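Probable protein phosphatase 2C 50 (Oryza sativa subsp. japonica, PDB 5ZCG) probably removes phosphate from phosphoserine and phosphothreonine residues of proteins, as a magnesium-dependent phosphatase of the PP2C family. Local coordinates at residues A[69-74]-A[116-121]; A[77-82]-A[112-117]. The protein carries 5 engineered substitutions. All blocks are in the same frame, centred on the assembly; numbering follows the deposited sequence.

How the contacts relate
From the N terminus, helix 67-91 supplies residues 69-74 to contact 1 and, about two turns further on, residues 77-82 to contact 2. The chain then turns back and returns along helix 99-118. Residues 112-117 meet 77-82 and close the inner loop; residues 116-121, at the end of the returning helix, meet 69-74 and close the outer one, so contact 2 is nested within contact 1. Their centres lie about 8 Å apart, and Asp116 and Glu117 belong to both. Val114 joins them, its CG1 packing 4.1 Å from Tyr71 CD2.

Contact 1 (A[69-74]-A[116-121]); sequences ANYCRE and DEVSGR
The carboxylate oxygen OE2 of Glu117 accepts a hydrogen bond from the hydroxyl OH of Tyr71, modelled at 2.4 Å, shorter than such bonds normally are, so the length itself is doubtful. OE2 lies in the plane of the phenol ring, at its edge, while the carboxylate itself is turned almost square to the ring, the two planes standing 81° apart. The tyrosine crosses the gap between the helices because its CG is anti to the backbone N (chi1 -168°), which directs the ring away from its own helix. Glu117 runs across it at about a right angle, its chain extended beyond CG, and its CB also comes within 3.3 Å of Tyr71 OH. OE1 also forms a salt bridge with Arg75, so the carboxylate is held by two residues of helix 67-91, which would probably limit its rotation.

Nearer the CB end of the ring the contact becomes apolar. Val118 CG2 packs 3.6 Å from Tyr71 CD2, reaching the ring obliquely as the two side chains pass in opposite directions. Arg124 borders both Tyr71 and Glu117. Just beyond, Gly120 takes a positive phi (74°), and Arg121 N bonds back to Asp116 O over 2.9 Å. This Schellman motif ends the second helix of an antiparallel helical hairpin, part of the helical layer that flanks the PP2C beta sandwich.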
loop_
_atom_site.group_PDB
_atom_site.type_symbol
_atom_site.label_atom_id
_atom_site.label_comp_id
_atom_site.label_asym_id
_atom_site.label_seq_id
_atom_site.Cartn_x
_atom_site.Cartn_y
_atom_site.Cartn_z
ATOM N N ALA A 69 0.381 -1.945 7.402
ATOM C CA ALA A 69 -0.864 -2.696 7.556
ATOM C C ALA A 69 -1.185 -2.950 9.028
ATOM O O ALA A 69 -2.339 -2.817 9.456
ATOM C CB ALA A 69 -0.778 -4.015 6.785
ATOM N N ASN A 70 -0.170 -3.308 9.822
ATOM C CA ASN A 70 -0.382 -3.532 11.249
ATOM C C ASN A 70 -0.719 -2.236 11.969
ATOM O O ASN A 70 -1.577 -2.219 12.867
ATOM C CB ASN A 70 0.861 -4.169 11.870
ATOM C CG ASN A 70 1.048 -5.609 11.444
ATOM O OD1 ASN A 70 0.118 -6.245 10.953
ATOM N ND2 ASN A 70 2.254 -6.128 11.625
ATOM N N TYR A 71 -0.058 -1.143 11.587
ATOM C CA TYR A 71 -0.390 0.146 12.178
ATOM C C TYR A 71 -1.834 0.523 11.874
ATOM O O TYR A 71 -2.536 1.063 12.736
ATOM C CB TYR A 71 0.567 1.228 11.677
ATOM C CG TYR A 71 0.452 2.509 12.468
ATOM C CD1 TYR A 71 1.109 2.657 13.683
ATOM C CD2 TYR A 71 -0.333 3.559 12.012
ATOM C CE1 TYR A 71 0.994 3.817 14.415
ATOM C CE2 TYR A 71 -0.455 4.731 12.742
ATOM C CZ TYR A 71 0.216 4.852 13.939
ATOM O OH TYR A 71 0.098 6.006 14.667
ATOM N N CYS A 72 -2.301 0.238 10.656
ATOM C CA CYS A 72 -3.694 0.522 10.325
ATOM C C CYS A 72 -4.627 -0.315 11.186
ATOM O O CYS A 72 -5.585 0.210 11.771
ATOM C CB CYS A 72 -3.949 0.271 8.844
ATOM S SG CYS A 72 -3.244 1.527 7.754
ATOM N N ARG A 73 -4.327 -1.617 11.306
ATOM C CA ARG A 73 -5.122 -2.502 12.154
ATOM C C ARG A 73 -5.241 -1.963 13.575
ATOM O O ARG A 73 -6.298 -2.081 14.203
ATOM C CB ARG A 73 -4.514 -3.909 12.173
ATOM C CG ARG A 73 -5.087 -4.812 13.260
ATOM C CD ARG A 73 -4.276 -6.094 13.451
ATOM N NE ARG A 73 -2.994 -5.846 14.101
ATOM C CZ ARG A 73 -1.863 -6.477 13.799
ATOM N NH1 ARG A 73 -1.846 -7.404 12.848
ATOM N NH2 ARG A 73 -0.746 -6.180 14.450
ATOM N N GLU A 74 -4.164 -1.382 14.103
ATOM C CA GLU A 74 -4.191 -0.913 15.486
ATOM C C GLU A 74 -4.742 0.502 15.651
ATOM O O GLU A 74 -5.242 0.832 16.732
ATOM C CB GLU A 74 -2.785 -0.975 16.098
ATOM C CG GLU A 74 -2.147 -2.358 16.043
ATOM C CD GLU A 74 -2.647 -3.284 17.142
ATOM O OE1 GLU A 74 -2.216 -4.456 17.179
ATOM O OE2 GLU A 74 -3.471 -2.841 17.970
ATOM N N ASP A 116 -0.519 10.582 8.136
ATOM C CA ASP A 116 0.422 11.540 8.713
ATOM C C ASP A 116 1.176 10.937 9.890
ATOM O O ASP A 116 2.354 11.246 10.106
ATOM C CB ASP A 116 -0.320 12.802 9.161
ATOM C CG ASP A 116 -0.694 13.710 8.004
ATOM O OD1 ASP A 116 -0.051 13.621 6.935
ATOM O OD2 ASP A 116 -1.631 14.520 8.167
ATOM N N GLU A 117 0.509 10.085 10.673
ATOM C CA GLU A 117 1.201 9.398 11.756
ATOM C C GLU A 117 2.236 8.428 11.204
ATOM O O GLU A 117 3.346 8.323 11.741
ATOM C CB GLU A 117 0.196 8.666 12.642
ATOM C CG GLU A 117 -0.679 9.593 13.468
ATOM C CD GLU A 117 -1.672 8.837 14.335
ATOM O OE1 GLU A 117 -2.470 9.498 15.034
ATOM O OE2 GLU A 117 -1.655 7.584 14.315
ATOM N N VAL A 118 1.889 7.713 10.131
ATOM C CA VAL A 118 2.819 6.754 9.542
ATOM C C VAL A 118 4.055 7.470 9.020
ATOM O O VAL A 118 5.188 7.041 9.266
ATOM C CB VAL A 118 2.123 5.939 8.434
ATOM C CG1 VAL A 118 3.151 5.315 7.512
ATOM C CG2 VAL A 118 1.235 4.876 9.047
ATOM N N SER A 119 3.861 8.597 8.332
ATOM C CA SER A 119 4.972 9.322 7.722
ATOM C C SER A 119 5.687 10.255 8.690
ATOM O O SER A 119 6.631 10.939 8.277
ATOM C CB SER A 119 4.481 10.125 6.516
ATOM O OG SER A 119 3.481 11.058 6.887
ATOM N N GLY A 120 5.268 10.308 9.953
ATOM C CA GLY A 120 5.936 11.171 10.909
ATOM C C GLY A 120 5.648 12.650 10.760
ATOM O O GLY A 120 6.386 13.469 11.313
ATOM N N ARG A 121 4.600 13.019 10.021
ATOM C CA ARG A 121 4.234 14.424 9.886
ATOM C C ARG A 121 3.545 14.978 11.128
ATOM O O ARG A 121 3.583 16.193 11.347
ATOM C CB ARG A 121 3.331 14.625 8.666
ATOM C CG ARG A 121 3.922 14.134 7.353
ATOM C CD ARG A 121 5.230 14.839 7.000
ATOM N NE ARG A 121 6.127 13.971 6.237
ATOM C CZ ARG A 121 7.395 13.723 6.559
ATOM N NH1 ARG A 121 7.936 14.279 7.637
ATOM N NH2 ARG A 121 8.126 12.917 5.799
#

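Contact 2 (A[77-82]-A[112-117]); sequences HVVLSA and QRVDDE. Engineered in segment 77-82: Ala82 (natural residue Glu).
Val79 lays its two methyl groups against successive residues of the facing helix, CG1 over the aliphatic base of Arg113 and CG2 against Val114. With CG1 anti to the backbone N (chi1 173°), the side chain presents both branches to helix 99-118. CG1 lies 3.9 Å from Arg113 CG and slightly farther, 4.2 Å, from Arg113 CB, so it is the hydrocarbon start of the arginine that does the touching. Beyond CG the arginine chain bends at chi2 and chi3, and its guanidinium group takes no part in this packing. On the other branch, CG2 meets Val114 CG2 at 4.1 Å, one methyl against one methyl.

Glu117, one turn beyond Arg113, also borders Val79: its OE1 approaches Val79 CG2 to 4.3 Å, without any bond between them. The polar business of that carboxylate lies elsewhere, in the hydrogen bond from Tyr71 and the salt bridge to Arg75. No hydrogen bond joins residues 77-82 to 112-117, and a single branched side chain carries the packing from one side while three residues receive it on the other. The axes of the two segments come within 10.3 Å of each other, with their directions at 134°, a splayed antiparallel pairing.

Around this point Val79 also touches Cys110, one turn earlier on helix 99-118, and Leu80 follows it onto Phe107 and Cys110. Leu80 also rests on Leu56 and Phe26, joining helix 67-91 to strands 53-63 and 18-28, while Asp115 links helix 99-118 to Gly218 of strand 217-218 and to Lys223.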
loop_
_atom_site.group_PDB
_atom_site.type_symbol
_atom_site.label_atom_id
_atom_site.label_comp_id
_atom_site.label_asym_id
_atom_site.label_seq_id
_atom_site.Cartn_x
_atom_site.Cartn_y
_atom_site.Cartn_z
ATOM N N HIS A 77 -9.303 2.283 13.768
ATOM C CA HIS A 77 -10.553 2.277 14.521
ATOM C C HIS A 77 -10.508 3.260 15.683
ATOM O O HIS A 77 -11.532 3.867 16.008
ATOM C CB HIS A 77 -10.898 0.867 15.015
ATOM C CG HIS A 77 -10.035 0.370 16.131
ATOM N ND1 HIS A 77 -8.879 -0.351 15.915
ATOM C CD2 HIS A 77 -10.181 0.454 17.474
ATOM C CE1 HIS A 77 -8.339 -0.674 17.077
ATOM N NE2 HIS A 77 -9.109 -0.196 18.039
ATOM N N VAL A 78 -9.331 3.470 16.280
ATOM C CA VAL A 78 -9.200 4.421 17.382
ATOM C C VAL A 78 -9.369 5.849 16.874
ATOM O O VAL A 78 -10.132 6.652 17.441
ATOM C CB VAL A 78 -7.837 4.242 18.076
ATOM C CG1 VAL A 78 -7.671 5.254 19.224
ATOM C CG2 VAL A 78 -7.652 2.809 18.562
ATOM N N VAL A 79 -8.675 6.179 15.779
ATOM C CA VAL A 79 -8.777 7.517 15.207
ATOM C C VAL A 79 -10.199 7.782 14.731
ATOM O O VAL A 79 -10.749 8.869 14.947
ATOM C CB VAL A 79 -7.747 7.706 14.076
ATOM C CG1 VAL A 79 -7.970 9.029 13.355
ATOM C CG2 VAL A 79 -6.335 7.648 14.637
ATOM N N LEU A 80 -10.832 6.783 14.106
ATOM C CA LEU A 80 -12.196 6.962 13.628
ATOM C C LEU A 80 -13.172 7.139 14.785
ATOM O O LEU A 80 -14.089 7.963 14.699
ATOM C CB LEU A 80 -12.616 5.783 12.761
ATOM C CG LEU A 80 -13.993 5.941 12.115
ATOM C CD1 LEU A 80 -14.011 7.146 11.196
ATOM C CD2 LEU A 80 -14.364 4.693 11.350
ATOM N N SER A 81 -12.999 6.379 15.875
ATOM C CA SER A 81 -13.903 6.525 17.012
ATOM C C SER A 81 -13.802 7.923 17.607
ATOM O O SER A 81 -14.823 8.577 17.863
ATOM C CB SER A 81 -13.590 5.471 18.070
ATOM O OG SER A 81 -14.634 5.405 19.022
ATOM N N ALA A 82 -12.570 8.405 17.817
ATOM C CA ALA A 82 -12.387 9.753 18.353
ATOM C C ALA A 82 -12.958 10.810 17.411
ATOM O O ALA A 82 -13.599 11.773 17.860
ATOM C CB ALA A 82 -10.905 10.019 18.618
ATOM N N GLN A 112 -6.287 10.401 6.506
ATOM C CA GLN A 112 -5.170 11.329 6.385
ATOM C C GLN A 112 -4.382 11.414 7.681
ATOM O O GLN A 112 -3.156 11.546 7.660
ATOM C CB GLN A 112 -5.683 12.713 5.981
ATOM C CG GLN A 112 -4.593 13.754 5.762
ATOM C CD GLN A 112 -3.681 13.406 4.599
ATOM O OE1 GLN A 112 -4.102 13.416 3.441
ATOM N NE2 GLN A 112 -2.424 13.093 4.903
ATOM N N ARG A 113 -5.070 11.350 8.824
ATOM C CA ARG A 113 -4.382 11.412 10.108
ATOM C C ARG A 113 -3.534 10.171 10.330
ATOM O O ARG A 113 -2.391 10.264 10.795
ATOM C CB ARG A 113 -5.399 11.584 11.237
ATOM C CG ARG A 113 -4.842 11.323 12.630
ATOM C CD ARG A 113 -4.061 12.517 13.160
ATOM N NE ARG A 113 -4.706 13.789 12.834
ATOM C CZ ARG A 113 -5.752 14.288 13.487
ATOM N NH1 ARG A 113 -6.280 13.627 14.510
ATOM N NH2 ARG A 113 -6.272 15.451 13.118
ATOM N N VAL A 114 -4.073 8.997 9.998
ATOM C CA VAL A 114 -3.264 7.785 10.098
ATOM C C VAL A 114 -2.067 7.864 9.153
ATOM O O VAL A 114 -0.940 7.507 9.524
ATOM C CB VAL A 114 -4.124 6.536 9.834
ATOM C CG1 VAL A 114 -3.240 5.302 9.685
ATOM C CG2 VAL A 114 -5.121 6.345 10.965
ATOM N N ASP A 115 -2.280 8.361 7.931
ATOM C CA ASP A 115 -1.168 8.520 6.993
ATOM C C ASP A 115 -0.097 9.448 7.561
ATOM O O ASP A 115 1.100 9.143 7.505
ATOM C CB ASP A 115 -1.689 9.046 5.653
ATOM C CG ASP A 115 -0.619 9.064 4.567
ATOM O OD1 ASP A 115 -0.250 7.978 4.063
ATOM O OD2 ASP A 115 -0.146 10.167 4.209
ATOM N N ASP A 116 -0.519 10.582 8.136
ATOM C CA ASP A 116 0.422 11.540 8.713
ATOM C C ASP A 116 1.176 10.937 9.890
ATOM O O ASP A 116 2.354 11.246 10.106
ATOM C CB ASP A 116 -0.320 12.802 9.161
ATOM C CG ASP A 116 -0.694 13.710 8.004
ATOM O OD1 ASP A 116 -0.051 13.621 6.935
ATOM O OD2 ASP A 116 -1.631 14.520 8.167
ATOM N N GLU A 117 0.509 10.085 10.673
ATOM C CA GLU A 117 1.201 9.398 11.756
ATOM C C GLU A 117 2.236 8.428 11.204
ATOM O O GLU A 117 3.346 8.323 11.741
ATOM C CB GLU A 117 0.196 8.666 12.642
ATOM C CG GLU A 117 -0.679 9.593 13.468
ATOM C CD GLU A 117 -1.672 8.837 14.335
ATOM O OE1 GLU A 117 -2.470 9.498 15.034
ATOM O OE2 GLU A 117 -1.655 7.584 14.315
#